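Local coordinates for protein Zgc:56074 (Danio rerio, PDB 3E9D) that probably lowers fructose-2,6-bisphosphate, and with it glycolytic flux, by hydrolysing the sugar bisphosphate through a phosphohistidine intermediate, at residues A[15-18]-A[22-25]; A[53-58]-A[140-145]; A[93-98]-A[104-109]; A[223-228]-A[234-239]. All coordinates share one frame; numbering follows the deposited sequence.

Interaction 1: A[15-18]-A[22-25]; sequences QYNR and LQGQ. With PO4 (phosphate ion), chain C.
Two amide nitrogens face each other where Asn-17 meets Gln-23: ND2 of Asn-17 and NE2 of Gln-23 lie 3.5 Å apart, yet both are donors and they share no hydrogen bond. The pair is tolerable because each nitrogen has an acceptor of its own. ND2 of Asn-17 points at a bound phosphate, probably from the crystallisation liquor but lodged in the active-site pocket, and donates to its O3 over 3.0 Å, nearly straight at 167°, while NE2 of Gln-23 is bonded to Thr-14. The two amide planes stand 72° apart, in keeping with their different partners. With CG beside its own backbone N (chi1 -70°), Asn-17 sends its amide off the short helix to the anion; its OD1 is bonded to Asn-217, an arrangement that fixes which end of the amide faces the phosphate. Asparagine suits this place, offering a neutral donor and an acceptor on one short, flat group. Beside it, Tyr-16 supplies the apolar part. Its CB rests 3.7 Å from CD of Gln-23, and its ring carbon CD2 lies 3.9 Å from CG of the same residue, whose chain is extended beyond CG and crosses the tyrosine at about a right angle. The phosphate is also bound by Arg-10, Arg-61, His-183 and Gly-184, and Asn-17 touches His-11, the residue phosphorylated in catalysis, so the contact forms one wall of that pocket. Helix 15-18 follows strand 2-10 in the chain, and the loop after it, before helix 33-45, packs Leu-22 against helix 100-110.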
loop_
_atom_site.group_PDB
_atom_site.type_symbol
_atom_site.label_atom_id
_atom_site.label_comp_id
_atom_site.label_asym_id
_atom_site.label_seq_id
_atom_site.Cartn_x
_atom_site.Cartn_y
_atom_site.Cartn_z
ATOM N N GLN A 15 -18.629 4.108 5.949
ATOM C CA GLN A 15 -19.973 4.324 5.403
ATOM C C GLN A 15 -19.899 5.031 4.048
ATOM O O GLN A 15 -20.717 4.750 3.168
ATOM C CB GLN A 15 -20.903 5.071 6.377
ATOM C CG GLN A 15 -22.392 5.058 5.925
ATOM C CD GLN A 15 -22.991 3.644 5.865
ATOM O OE1 GLN A 15 -22.737 2.814 6.738
ATOM N NE2 GLN A 15 -23.790 3.372 4.837
ATOM N N TYR A 16 -18.906 5.912 3.869
ATOM C CA TYR A 16 -18.697 6.573 2.569
ATOM C C TYR A 16 -18.413 5.560 1.458
ATOM O O TYR A 16 -18.989 5.669 0.368
ATOM C CB TYR A 16 -17.577 7.632 2.636
ATOM C CG TYR A 16 -18.042 9.023 3.038
ATOM C CD1 TYR A 16 -18.988 9.206 4.046
ATOM C CD2 TYR A 16 -17.513 10.157 2.426
ATOM C CE1 TYR A 16 -19.409 10.488 4.422
ATOM C CE2 TYR A 16 -17.928 11.447 2.792
ATOM C CZ TYR A 16 -18.871 11.601 3.787
ATOM O OH TYR A 16 -19.271 12.868 4.158
ATOM N N ASN A 17 -17.538 4.585 1.738
ATOM C CA ASN A 17 -17.254 3.496 0.798
ATOM C C ASN A 17 -18.545 2.769 0.421
ATOM O O ASN A 17 -18.834 2.570 -0.763
ATOM C CB ASN A 17 -16.263 2.481 1.381
ATOM C CG ASN A 17 -14.846 3.026 1.529
ATOM O OD1 ASN A 17 -14.102 2.572 2.397
ATOM N ND2 ASN A 17 -14.470 4.006 0.705
ATOM N N ARG A 18 -19.323 2.388 1.433
ATOM C CA ARG A 18 -20.571 1.681 1.212
ATOM C C ARG A 18 -21.549 2.493 0.333
ATOM O O ARG A 18 -22.193 1.940 -0.552
ATOM C CB ARG A 18 -21.218 1.312 2.555
ATOM C CG ARG A 18 -22.665 0.796 2.464
ATOM C CD ARG A 18 -22.752 -0.605 1.880
ATOM N NE ARG A 18 -21.927 -1.561 2.630
ATOM C CZ ARG A 18 -22.315 -2.203 3.739
ATOM N NH1 ARG A 18 -23.534 -1.995 4.263
ATOM N NH2 ARG A 18 -21.474 -3.044 4.336
ATOM N N LEU A 22 -17.110 9.751 -2.742
ATOM C CA LEU A 22 -15.656 9.954 -2.823
ATOM C C LEU A 22 -15.052 10.348 -1.491
ATOM O O LEU A 22 -15.495 11.317 -0.854
ATOM C CB LEU A 22 -15.299 11.014 -3.856
ATOM C CG LEU A 22 -14.949 10.587 -5.271
ATOM C CD1 LEU A 22 -14.664 11.846 -6.050
ATOM C CD2 LEU A 22 -13.729 9.634 -5.311
ATOM N N GLN A 23 -14.031 9.605 -1.077
ATOM C CA GLN A 23 -13.388 9.864 0.211
ATOM C C GLN A 23 -11.899 10.183 0.049
ATOM O O GLN A 23 -11.109 9.304 -0.281
ATOM C CB GLN A 23 -13.585 8.653 1.129
ATOM C CG GLN A 23 -13.741 9.025 2.600
ATOM C CD GLN A 23 -13.989 7.816 3.487
ATOM O OE1 GLN A 23 -14.108 7.957 4.685
ATOM N NE2 GLN A 23 -14.014 6.636 2.909
ATOM N N GLY A 24 -11.511 11.432 0.284
ATOM C CA GLY A 24 -10.135 11.861 0.037
ATOM C C GLY A 24 -9.412 12.253 1.308
ATOM O O GLY A 24 -9.326 11.470 2.243
ATOM N N GLN A 25 -8.899 13.477 1.348
ATOM C CA GLN A 25 -8.066 13.926 2.468
ATOM C C GLN A 25 -8.819 14.766 3.471
ATOM O O GLN A 25 -8.310 15.000 4.570
ATOM C CB GLN A 25 -6.871 14.746 1.958
ATOM C CG GLN A 25 -6.104 14.088 0.851
ATOM C CD GLN A 25 -4.889 14.891 0.397
ATOM O OE1 GLN A 25 -4.511 15.869 1.030
ATOM N NE2 GLN A 25 -4.261 14.455 -0.686
HETATM P P PO4 C . -10.249 5.356 0.258
HETATM O O1 PO4 C . -9.717 6.251 1.348
HETATM O O2 PO4 C . -9.404 4.120 0.056
HETATM O O3 PO4 C . -11.645 4.886 0.597
HETATM O O4 PO4 C . -10.345 6.129 -1.040
#

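Interaction 2: A[53-58]-A[140-145]; sequences NVFVSN and FQRMFE
Met-143 reaches from its helix into the angle between Asn-53 and Phe-55, and its course explains most of this contact. CB leaves the helix obliquely to the strand; CG lies beside the backbone N (chi1 -65°), and a second bend at chi2 (-54°) swings the thioether round to the strand. SD then comes to 3.3 Å from OD1 of Asn-53 and stays close to CG of that amide. The terminal CE touches both residues: it lies 3.3 Å from ND2 of Asn-53 and, roughly at right angles to that direction, 3.2 Å from CZ of Phe-55, an approach so short that its exact value is doubtful, at the ring's edge and in its plane. An unbranched, flexible methionine suits this, since its methyl can be steered into the corner formed by amide and ring. Arg-142 meets the same phenyl edge with its aliphatic part, CD standing 3.4 Å from CE1 of Phe-55, and the two side chains slide past each other in opposite directions with the guanidinium plane 58° from the ring. The buried amide of Asn-53 has partners at and just past the C-terminal end of the same helix: OD1 is bonded to His-147 and ND2 to Glu-146. Asparagine ties the start of the strand to the helix while still packing on the methionine. Strand 53-56 runs between strands 81-83 and 177-182 in the parallel part of the central sheet; helix 125-146 lies nearly antiparallel to it, 11.1 Å away between the axes of the short segments, and helix 60-71 packs on Val-54 and Val-56, on the other face.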
loop_
_atom_site.group_PDB
_atom_site.type_symbol
_atom_site.label_atom_id
_atom_site.label_comp_id
_atom_site.label_asym_id
_atom_site.label_seq_id
_atom_site.Cartn_x
_atom_site.Cartn_y
_atom_site.Cartn_z
ATOM N N ASN A 53 8.396 -3.041 11.011
ATOM C CA ASN A 53 8.130 -1.627 10.810
ATOM C C ASN A 53 6.712 -1.458 10.329
ATOM O O ASN A 53 6.233 -2.275 9.545
ATOM C CB ASN A 53 9.070 -1.069 9.738
ATOM C CG ASN A 53 10.534 -1.231 10.103
ATOM O OD1 ASN A 53 11.145 -2.273 9.836
ATOM N ND2 ASN A 53 11.095 -0.214 10.742
ATOM N N VAL A 54 6.037 -0.405 10.791
ATOM C CA VAL A 54 4.656 -0.160 10.382
ATOM C C VAL A 54 4.444 1.335 10.043
ATOM O O VAL A 54 4.776 2.221 10.844
ATOM C CB VAL A 54 3.640 -0.580 11.463
ATOM C CG1 VAL A 54 2.205 -0.249 11.004
ATOM C CG2 VAL A 54 3.757 -2.062 11.812
ATOM N N PHE A 55 3.859 1.587 8.877
ATOM C CA PHE A 55 3.630 2.938 8.365
ATOM C C PHE A 55 2.165 3.065 7.979
ATOM O O PHE A 55 1.606 2.184 7.304
ATOM C CB PHE A 55 4.533 3.221 7.160
ATOM C CG PHE A 55 5.985 2.941 7.436
ATOM C CD1 PHE A 55 6.746 3.855 8.140
ATOM C CD2 PHE A 55 6.561 1.729 7.058
ATOM C CE1 PHE A 55 8.083 3.585 8.452
ATOM C CE2 PHE A 55 7.906 1.446 7.362
ATOM C CZ PHE A 55 8.663 2.378 8.059
ATOM N N VAL A 56 1.537 4.150 8.409
ATOM C CA VAL A 56 0.113 4.341 8.153
ATOM C C VAL A 56 -0.118 5.776 7.754
ATOM O O VAL A 56 0.584 6.677 8.234
ATOM C CB VAL A 56 -0.726 4.069 9.437
ATOM C CG1 VAL A 56 -2.193 3.897 9.081
ATOM C CG2 VAL A 56 -0.214 2.816 10.163
ATOM N N SER A 57 -1.131 6.015 6.928
ATOM C CA SER A 57 -1.523 7.398 6.680
ATOM C C SER A 57 -2.058 8.052 7.975
ATOM O O SER A 57 -2.369 7.362 8.957
ATOM C CB SER A 57 -2.527 7.492 5.535
ATOM O OG SER A 57 -3.859 7.514 5.983
ATOM N N ASN A 58 -2.111 9.380 7.954
ATOM C CA ASN A 58 -2.639 10.202 9.033
ATOM C C ASN A 58 -4.175 10.126 9.176
ATOM O O ASN A 58 -4.728 10.739 10.081
ATOM C CB ASN A 58 -2.248 11.677 8.744
ATOM C CG ASN A 58 -2.796 12.159 7.404
ATOM O OD1 ASN A 58 -2.486 11.588 6.366
ATOM N ND2 ASN A 58 -3.633 13.199 7.423
ATOM N N PHE A 140 13.170 3.667 2.351
ATOM C CA PHE A 140 14.478 3.044 2.147
ATOM C C PHE A 140 15.486 3.519 3.204
ATOM O O PHE A 140 16.236 2.711 3.771
ATOM C CB PHE A 140 15.062 3.333 0.748
ATOM C CG PHE A 140 14.271 2.750 -0.411
ATOM C CD1 PHE A 140 13.242 1.832 -0.210
ATOM C CD2 PHE A 140 14.588 3.120 -1.718
ATOM C CE1 PHE A 140 12.530 1.306 -1.292
ATOM C CE2 PHE A 140 13.882 2.592 -2.814
ATOM C CZ PHE A 140 12.847 1.694 -2.596
ATOM N N GLN A 141 15.522 4.829 3.431
ATOM C CA GLN A 141 16.490 5.411 4.356
ATOM C C GLN A 141 16.251 4.890 5.779
ATOM O O GLN A 141 17.194 4.479 6.463
ATOM C CB GLN A 141 16.456 6.945 4.301
ATOM C CG GLN A 141 17.405 7.643 5.297
ATOM C CD GLN A 141 18.887 7.315 5.055
ATOM O OE1 GLN A 141 19.340 7.202 3.909
ATOM N NE2 GLN A 141 19.649 7.170 6.144
ATOM N N ARG A 142 14.987 4.871 6.195
ATOM C CA ARG A 142 14.624 4.358 7.516
ATOM C C ARG A 142 14.904 2.857 7.682
ATOM O O ARG A 142 15.381 2.442 8.726
ATOM C CB ARG A 142 13.152 4.662 7.847
ATOM C CG ARG A 142 12.756 4.267 9.296
ATOM C CD ARG A 142 11.256 4.387 9.529
ATOM N NE ARG A 142 10.822 5.784 9.451
ATOM C CZ ARG A 142 10.763 6.615 10.494
ATOM N NH1 ARG A 142 11.103 6.199 11.710
ATOM N NH2 ARG A 142 10.365 7.867 10.318
ATOM N N MET A 143 14.588 2.049 6.667
ATOM C CA MET A 143 14.842 0.600 6.734
ATOM C C MET A 143 16.351 0.339 6.800
ATOM O O MET A 143 16.819 -0.511 7.568
ATOM C CB MET A 143 14.233 -0.163 5.538
ATOM C CG MET A 143 12.676 -0.156 5.442
ATOM S SD MET A 143 11.809 -0.743 6.946
ATOM C CE MET A 143 11.440 0.830 7.673
ATOM N N PHE A 144 17.103 1.082 5.996
ATOM C CA PHE A 144 18.544 0.912 5.951
ATOM C C PHE A 144 19.189 1.292 7.283
ATOM O O PHE A 144 20.027 0.561 7.772
ATOM C CB PHE A 144 19.148 1.724 4.811
ATOM C CG PHE A 144 20.528 1.290 4.429
ATOM C CD1 PHE A 144 20.711 0.236 3.551
ATOM C CD2 PHE A 144 21.637 1.937 4.944
ATOM C CE1 PHE A 144 21.991 -0.165 3.189
ATOM C CE2 PHE A 144 22.918 1.547 4.601
ATOM C CZ PHE A 144 23.099 0.498 3.720
ATOM N N GLU A 145 18.791 2.427 7.856
ATOM C CA GLU A 145 19.333 2.891 9.142
ATOM C C GLU A 145 19.037 1.928 10.282
ATOM O O GLU A 145 19.846 1.761 11.180
ATOM C CB GLU A 145 18.699 4.211 9.550
ATOM C CG GLU A 145 19.222 5.424 8.862
ATOM C CD GLU A 145 18.268 6.597 9.013
ATOM O OE1 GLU A 145 17.190 6.421 9.632
ATOM O OE2 GLU A 145 18.578 7.688 8.489
#

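Interaction 3: A[93-98]-A[104-109]; sequences GVAEGR and KNMANA
Met-106 carries the helix side of this contact, using the last two atoms of its side chain. Its CE lies 3.9 Å from CG2 of Val-94, and its SD lies 4.2 Å from CB of Ala-95, both ordinary van der Waals contacts. The chain runs straight through chi2 and bends only at chi3 (76°), which turns the methyl aside to the valine and leaves the sulfur over the alanine. A long, pliable methionine can bridge backbones 8.6 Å apart between the CA atoms of Ala-95 and Met-106, and the small alanine lets the sulfur approach. Behind these residues the loop is braced by its own hydrogen bonds. Glu-96 N reaches Gly-93 O, and Ala-95 opens a type II turn closed by Arg-98 N on Ala-95 O (3.1 Å), with Gly-97 at a positive phi where a CB would press on the carbonyl O of Glu-96. Farther out, OE2 of Glu-96 gathers the backbone N-H groups of Gly-24, Gly-26 and Ile-27. Tyr-117 touches Met-106, and Pro-120 touches Val-94. This loop follows strand 81-83 and leads straight into helix 100-110, which folds back on it at the periphery of the domain.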
loop_
_atom_site.group_PDB
_atom_site.type_symbol
_atom_site.label_atom_id
_atom_site.label_comp_id
_atom_site.label_asym_id
_atom_site.label_seq_id
_atom_site.Cartn_x
_atom_site.Cartn_y
_atom_site.Cartn_z
ATOM N N GLY A 93 -10.627 17.393 -3.747
ATOM C CA GLY A 93 -11.064 18.799 -3.775
ATOM C C GLY A 93 -12.568 18.907 -3.631
ATOM O O GLY A 93 -13.167 18.260 -2.752
ATOM N N VAL A 94 -13.192 19.677 -4.511
ATOM C CA VAL A 94 -14.644 19.923 -4.397
ATOM C C VAL A 94 -15.511 18.672 -4.674
ATOM O O VAL A 94 -16.691 18.662 -4.342
ATOM C CB VAL A 94 -15.119 21.095 -5.293
ATOM C CG1 VAL A 94 -14.489 22.416 -4.833
ATOM C CG2 VAL A 94 -14.834 20.807 -6.793
ATOM N N ALA A 95 -14.920 17.629 -5.256
ATOM C CA ALA A 95 -15.640 16.382 -5.548
ATOM C C ALA A 95 -15.787 15.482 -4.320
ATOM O O ALA A 95 -16.591 14.547 -4.314
ATOM C CB ALA A 95 -14.958 15.638 -6.680
ATOM N N GLU A 96 -15.016 15.767 -3.277
ATOM C CA GLU A 96 -14.985 14.903 -2.103
ATOM C C GLU A 96 -16.327 14.903 -1.380
ATOM O O GLU A 96 -16.932 15.960 -1.177
ATOM C CB GLU A 96 -13.871 15.315 -1.145
ATOM C CG GLU A 96 -13.687 14.336 0.010
ATOM C CD GLU A 96 -12.517 14.674 0.927
ATOM O OE1 GLU A 96 -11.945 15.783 0.819
ATOM O OE2 GLU A 96 -12.181 13.819 1.764
ATOM N N GLY A 97 -16.793 13.722 -0.995
ATOM C CA GLY A 97 -18.094 13.603 -0.333
ATOM C C GLY A 97 -19.277 13.556 -1.282
ATOM O O GLY A 97 -20.411 13.391 -0.845
ATOM N N ARG A 98 -19.018 13.709 -2.576
ATOM C CA ARG A 98 -20.044 13.586 -3.606
ATOM C C ARG A 98 -19.987 12.182 -4.168
ATOM O O ARG A 98 -18.943 11.552 -4.116
ATOM C CB ARG A 98 -19.802 14.565 -4.765
ATOM C CG ARG A 98 -19.642 16.023 -4.396
ATOM C CD ARG A 98 -20.957 16.644 -4.058
ATOM N NE ARG A 98 -21.201 17.829 -4.873
ATOM C CZ ARG A 98 -22.083 17.889 -5.869
ATOM N NH1 ARG A 98 -22.821 16.828 -6.184
ATOM N NH2 ARG A 98 -22.233 19.020 -6.551
ATOM N N LYS A 104 -17.566 11.676 -12.463
ATOM C CA LYS A 104 -17.711 11.290 -13.874
ATOM C C LYS A 104 -18.462 12.358 -14.674
ATOM O O LYS A 104 -18.080 12.681 -15.796
ATOM C CB LYS A 104 -18.422 9.938 -13.996
ATOM C CG LYS A 104 -17.734 8.792 -13.267
ATOM C CD LYS A 104 -18.309 7.430 -13.673
ATOM C CE LYS A 104 -17.392 6.286 -13.241
ATOM N NZ LYS A 104 -17.910 4.948 -13.683
ATOM N N ASN A 105 -19.526 12.902 -14.086
ATOM C CA ASN A 105 -20.242 14.048 -14.666
ATOM C C ASN A 105 -19.361 15.286 -14.833
ATOM O O ASN A 105 -19.406 15.950 -15.869
ATOM C CB ASN A 105 -21.480 14.406 -13.836
ATOM C CG ASN A 105 -22.510 13.277 -13.787
ATOM O OD1 ASN A 105 -22.468 12.342 -14.584
ATOM N ND2 ASN A 105 -23.445 13.370 -12.845
ATOM N N MET A 106 -18.564 15.595 -13.809
ATOM C CA MET A 106 -17.663 16.746 -13.853
ATOM C C MET A 106 -16.635 16.579 -14.961
ATOM O O MET A 106 -16.368 17.528 -15.708
ATOM C CB MET A 106 -16.946 16.937 -12.516
ATOM C CG MET A 106 -17.841 17.394 -11.391
ATOM S SD MET A 106 -16.937 17.486 -9.833
ATOM C CE MET A 106 -15.993 18.995 -10.065
ATOM N N ALA A 107 -16.065 15.375 -15.053
ATOM C CA ALA A 107 -15.098 15.046 -16.089
ATOM C C ALA A 107 -15.730 15.269 -17.462
ATOM O O ALA A 107 -15.174 15.990 -18.301
ATOM C CB ALA A 107 -14.617 13.600 -15.942
ATOM N N ASN A 108 -16.905 14.668 -17.659
ATOM C CA ASN A 108 -17.703 14.839 -18.880
ATOM C C ASN A 108 -17.947 16.315 -19.218
ATOM O O ASN A 108 -17.554 16.774 -20.290
ATOM C CB ASN A 108 -19.023 14.063 -18.752
ATOM C CG ASN A 108 -19.867 14.104 -20.016
ATOM O OD1 ASN A 108 -19.354 14.176 -21.139
ATOM N ND2 ASN A 108 -21.182 14.042 -19.835
ATOM N N ALA A 109 -18.553 17.055 -18.287
ATOM C CA ALA A 109 -18.842 18.487 -18.467
ATOM C C ALA A 109 -17.605 19.318 -18.823
ATOM O O ALA A 109 -17.716 20.329 -19.519
ATOM C CB ALA A 109 -19.534 19.064 -17.227
#

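Interaction 4: A[223-228]-A[234-239]; sequences FIFTIH and LRATRI
Thr-226 faces two residues at once, Thr-237 and Arg-238, which makes this hairpin pairing a classic beta bulge. Thr-237 takes the first bulge position, its psi of -30° departing from strand geometry. The carbonyl of Thr-226 draws both N-H groups: Thr-237 N donates over 2.8 Å at a bent 147°, whereas Arg-238 N makes a weak bond at 3.4 Å. In return, Thr-226 N gives its proton to Arg-238 O at 2.8 Å. Past the bulge regular pairing resumes, His-228 and Arg-235 exchanging two bonds of 2.8 Å: His-228 N to Arg-235 O, and Arg-235 N to His-228 O. Two side-chain polar groups find partners outside the pair: Thr-226 OG1 is bonded to Thr-3 OG1, and Arg-238 NH2 to the carbonyl O of Ser-156. Beta-branched threonine suits the strand and here also offers a hydroxyl to the next strand. Thr-237 lays its methyl CG2 over one face of the His-228 imidazole, a CH-pi contact 3.6 Å from the ring centroid; chi1 (50°) sets OG1 between backbone N and carbonyl carbon and turns CG2 anti to the carbonyl carbon, toward the ring. The face of the sheet that carries Phe-225, Ile-227, Ala-236 and Ile-239 is apolar. Ile-239 runs beside Phe-225, its CG1 3.9 Å from CD1 of the ring, and Ile-227 joins Ala-236, a small residue that admits Phe-140 of helix 125-146. Strand 233-246 forms the sheet's outer margin; strand 220-230 separates it from strand 2-10, to which Phe-225 and Ile-227 are hydrogen-bonded, while helix 184-197 packs on Phe-223 and Phe-225.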
loop_
_atom_site.group_PDB
_atom_site.type_symbol
_atom_site.label_atom_id
_atom_site.label_comp_id
_atom_site.label_asym_id
_atom_site.label_seq_id
_atom_site.Cartn_x
_atom_site.Cartn_y
_atom_site.Cartn_z
ATOM N N PHE A 223 5.281 -6.779 -2.059
ATOM C CA PHE A 223 6.470 -6.647 -2.887
ATOM C C PHE A 223 7.685 -6.930 -2.005
ATOM O O PHE A 223 7.660 -6.650 -0.805
ATOM C CB PHE A 223 6.612 -5.221 -3.476
ATOM C CG PHE A 223 5.569 -4.880 -4.512
ATOM C CD1 PHE A 223 5.872 -4.968 -5.868
ATOM C CD2 PHE A 223 4.288 -4.468 -4.131
ATOM C CE1 PHE A 223 4.905 -4.668 -6.847
ATOM C CE2 PHE A 223 3.314 -4.152 -5.098
ATOM C CZ PHE A 223 3.636 -4.259 -6.468
ATOM N N ILE A 224 8.724 -7.500 -2.612
ATOM C CA ILE A 224 10.015 -7.645 -1.974
ATOM C C ILE A 224 10.995 -6.680 -2.649
ATOM O O ILE A 224 11.137 -6.687 -3.896
ATOM C CB ILE A 224 10.566 -9.096 -2.117
ATOM C CG1 ILE A 224 9.485 -10.159 -1.814
ATOM C CG2 ILE A 224 11.825 -9.278 -1.238
ATOM C CD1 ILE A 224 8.827 -10.025 -0.426
ATOM N N PHE A 225 11.665 -5.863 -1.834
ATOM C CA PHE A 225 12.634 -4.874 -2.328
ATOM C C PHE A 225 14.051 -5.299 -1.974
ATOM O O PHE A 225 14.315 -5.783 -0.869
ATOM C CB PHE A 225 12.398 -3.520 -1.655
ATOM C CG PHE A 225 11.128 -2.838 -2.071
ATOM C CD1 PHE A 225 11.164 -1.817 -3.023
ATOM C CD2 PHE A 225 9.902 -3.200 -1.513
ATOM C CE1 PHE A 225 9.995 -1.148 -3.405
ATOM C CE2 PHE A 225 8.716 -2.561 -1.913
ATOM C CZ PHE A 225 8.765 -1.526 -2.849
ATOM N N THR A 226 14.965 -5.112 -2.912
ATOM C CA THR A 226 16.383 -5.187 -2.589
ATOM C C THR A 226 16.977 -3.818 -2.871
ATOM O O THR A 226 16.826 -3.285 -3.978
ATOM C CB THR A 226 17.098 -6.276 -3.398
ATOM O OG1 THR A 226 16.575 -7.553 -3.007
ATOM C CG2 THR A 226 18.597 -6.244 -3.129
ATOM N N ILE A 227 17.625 -3.249 -1.861
ATOM C CA ILE A 227 18.161 -1.899 -1.967
ATOM C C ILE A 227 19.684 -1.889 -1.781
ATOM O O ILE A 227 20.226 -2.665 -0.969
ATOM C CB ILE A 227 17.449 -0.890 -1.032
ATOM C CG1 ILE A 227 17.590 -1.282 0.436
ATOM C CG2 ILE A 227 15.925 -0.751 -1.397
ATOM C CD1 ILE A 227 17.125 -0.154 1.425
ATOM N N HIS A 228 20.328 -1.007 -2.558
ATOM C CA HIS A 228 21.772 -0.766 -2.585
ATOM C C HIS A 228 22.049 0.705 -2.282
ATOM O O HIS A 228 21.237 1.573 -2.576
ATOM C CB HIS A 228 22.359 -1.071 -3.986
ATOM C CG HIS A 228 22.488 -2.533 -4.295
ATOM N ND1 HIS A 228 23.520 -3.045 -5.061
ATOM C CD2 HIS A 228 21.705 -3.595 -3.961
ATOM C CE1 HIS A 228 23.371 -4.357 -5.174
ATOM N NE2 HIS A 228 22.284 -4.716 -4.509
ATOM N N LEU A 234 20.441 5.706 -1.712
ATOM C CA LEU A 234 19.793 4.399 -1.708
ATOM C C LEU A 234 18.908 4.210 -2.932
ATOM O O LEU A 234 18.135 5.092 -3.303
ATOM C CB LEU A 234 18.971 4.183 -0.434
ATOM C CG LEU A 234 19.809 4.053 0.833
ATOM C CD1 LEU A 234 18.933 4.270 2.025
ATOM C CD2 LEU A 234 20.526 2.696 0.893
ATOM N N ARG A 235 19.036 3.047 -3.548
ATOM C CA ARG A 235 18.256 2.711 -4.730
ATOM C C ARG A 235 17.826 1.256 -4.655
ATOM O O ARG A 235 18.582 0.409 -4.186
ATOM C CB ARG A 235 19.101 2.926 -5.994
ATOM C CG ARG A 235 19.265 4.383 -6.358
ATOM C CD ARG A 235 20.543 4.624 -7.160
ATOM N NE ARG A 235 20.953 6.029 -7.128
ATOM C CZ ARG A 235 20.389 6.991 -7.854
ATOM N NH1 ARG A 235 19.376 6.708 -8.674
ATOM N NH2 ARG A 235 20.833 8.240 -7.756
ATOM N N ALA A 236 16.622 0.988 -5.141
ATOM C CA ALA A 236 16.141 -0.372 -5.329
ATOM C C ALA A 236 16.776 -0.957 -6.581
ATOM O O ALA A 236 16.654 -0.394 -7.670
ATOM C CB ALA A 236 14.617 -0.403 -5.444
ATOM N N THR A 237 17.474 -2.069 -6.425
ATOM C CA THR A 237 18.038 -2.765 -7.566
ATOM C C THR A 237 17.078 -3.859 -8.057
ATOM O O THR A 237 17.053 -4.175 -9.244
ATOM C CB THR A 237 19.365 -3.398 -7.223
ATOM O OG1 THR A 237 19.218 -4.144 -6.018
ATOM C CG2 THR A 237 20.450 -2.314 -7.039
ATOM N N ARG A 238 16.301 -4.427 -7.138
ATOM C CA ARG A 238 15.297 -5.424 -7.501
ATOM C C ARG A 238 14.001 -5.148 -6.748
ATOM O O ARG A 238 14.027 -4.855 -5.557
ATOM C CB ARG A 238 15.803 -6.822 -7.189
ATOM C CG ARG A 238 14.826 -7.942 -7.570
ATOM C CD ARG A 238 15.504 -9.292 -7.407
ATOM N NE ARG A 238 16.736 -9.329 -8.193
ATOM C CZ ARG A 238 17.709 -10.222 -8.042
ATOM N NH1 ARG A 238 17.606 -11.182 -7.129
ATOM N NH2 ARG A 238 18.783 -10.158 -8.820
ATOM N N ILE A 239 12.886 -5.196 -7.473
ATOM C CA ILE A 239 11.548 -5.143 -6.895
ATOM C C ILE A 239 10.812 -6.385 -7.419
ATOM O O ILE A 239 10.720 -6.602 -8.638
ATOM C CB ILE A 239 10.814 -3.834 -7.284
ATOM C CG1 ILE A 239 11.657 -2.613 -6.855
ATOM C CG2 ILE A 239 9.398 -3.801 -6.678
ATOM C CD1 ILE A 239 11.173 -1.282 -7.397
#

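The four contacts form two touching pairs. Interactions 1 and 3, 14 Å apart between centres, meet where Leu-22 O takes a probable hydrogen bond from Gly-97 N (2.7 Å), so the loop of 93-98 backs the one that reaches the phosphate pocket. Interactions 2 and 4, also with centres 14 Å apart, meet at helix 125-146: Leu-234 packs on Gln-141 and Phe-144 while Met-143 faces strand 53-56. Interaction 2 also connects to the active site, since Ser-57, just past strand 53-56, is bonded to His-183, the probable transition-state stabiliser. Interaction 4 is remote, its centre 33 Å from that of interaction 1, although Ile-239 comes within about 8 Å of a potassium ion.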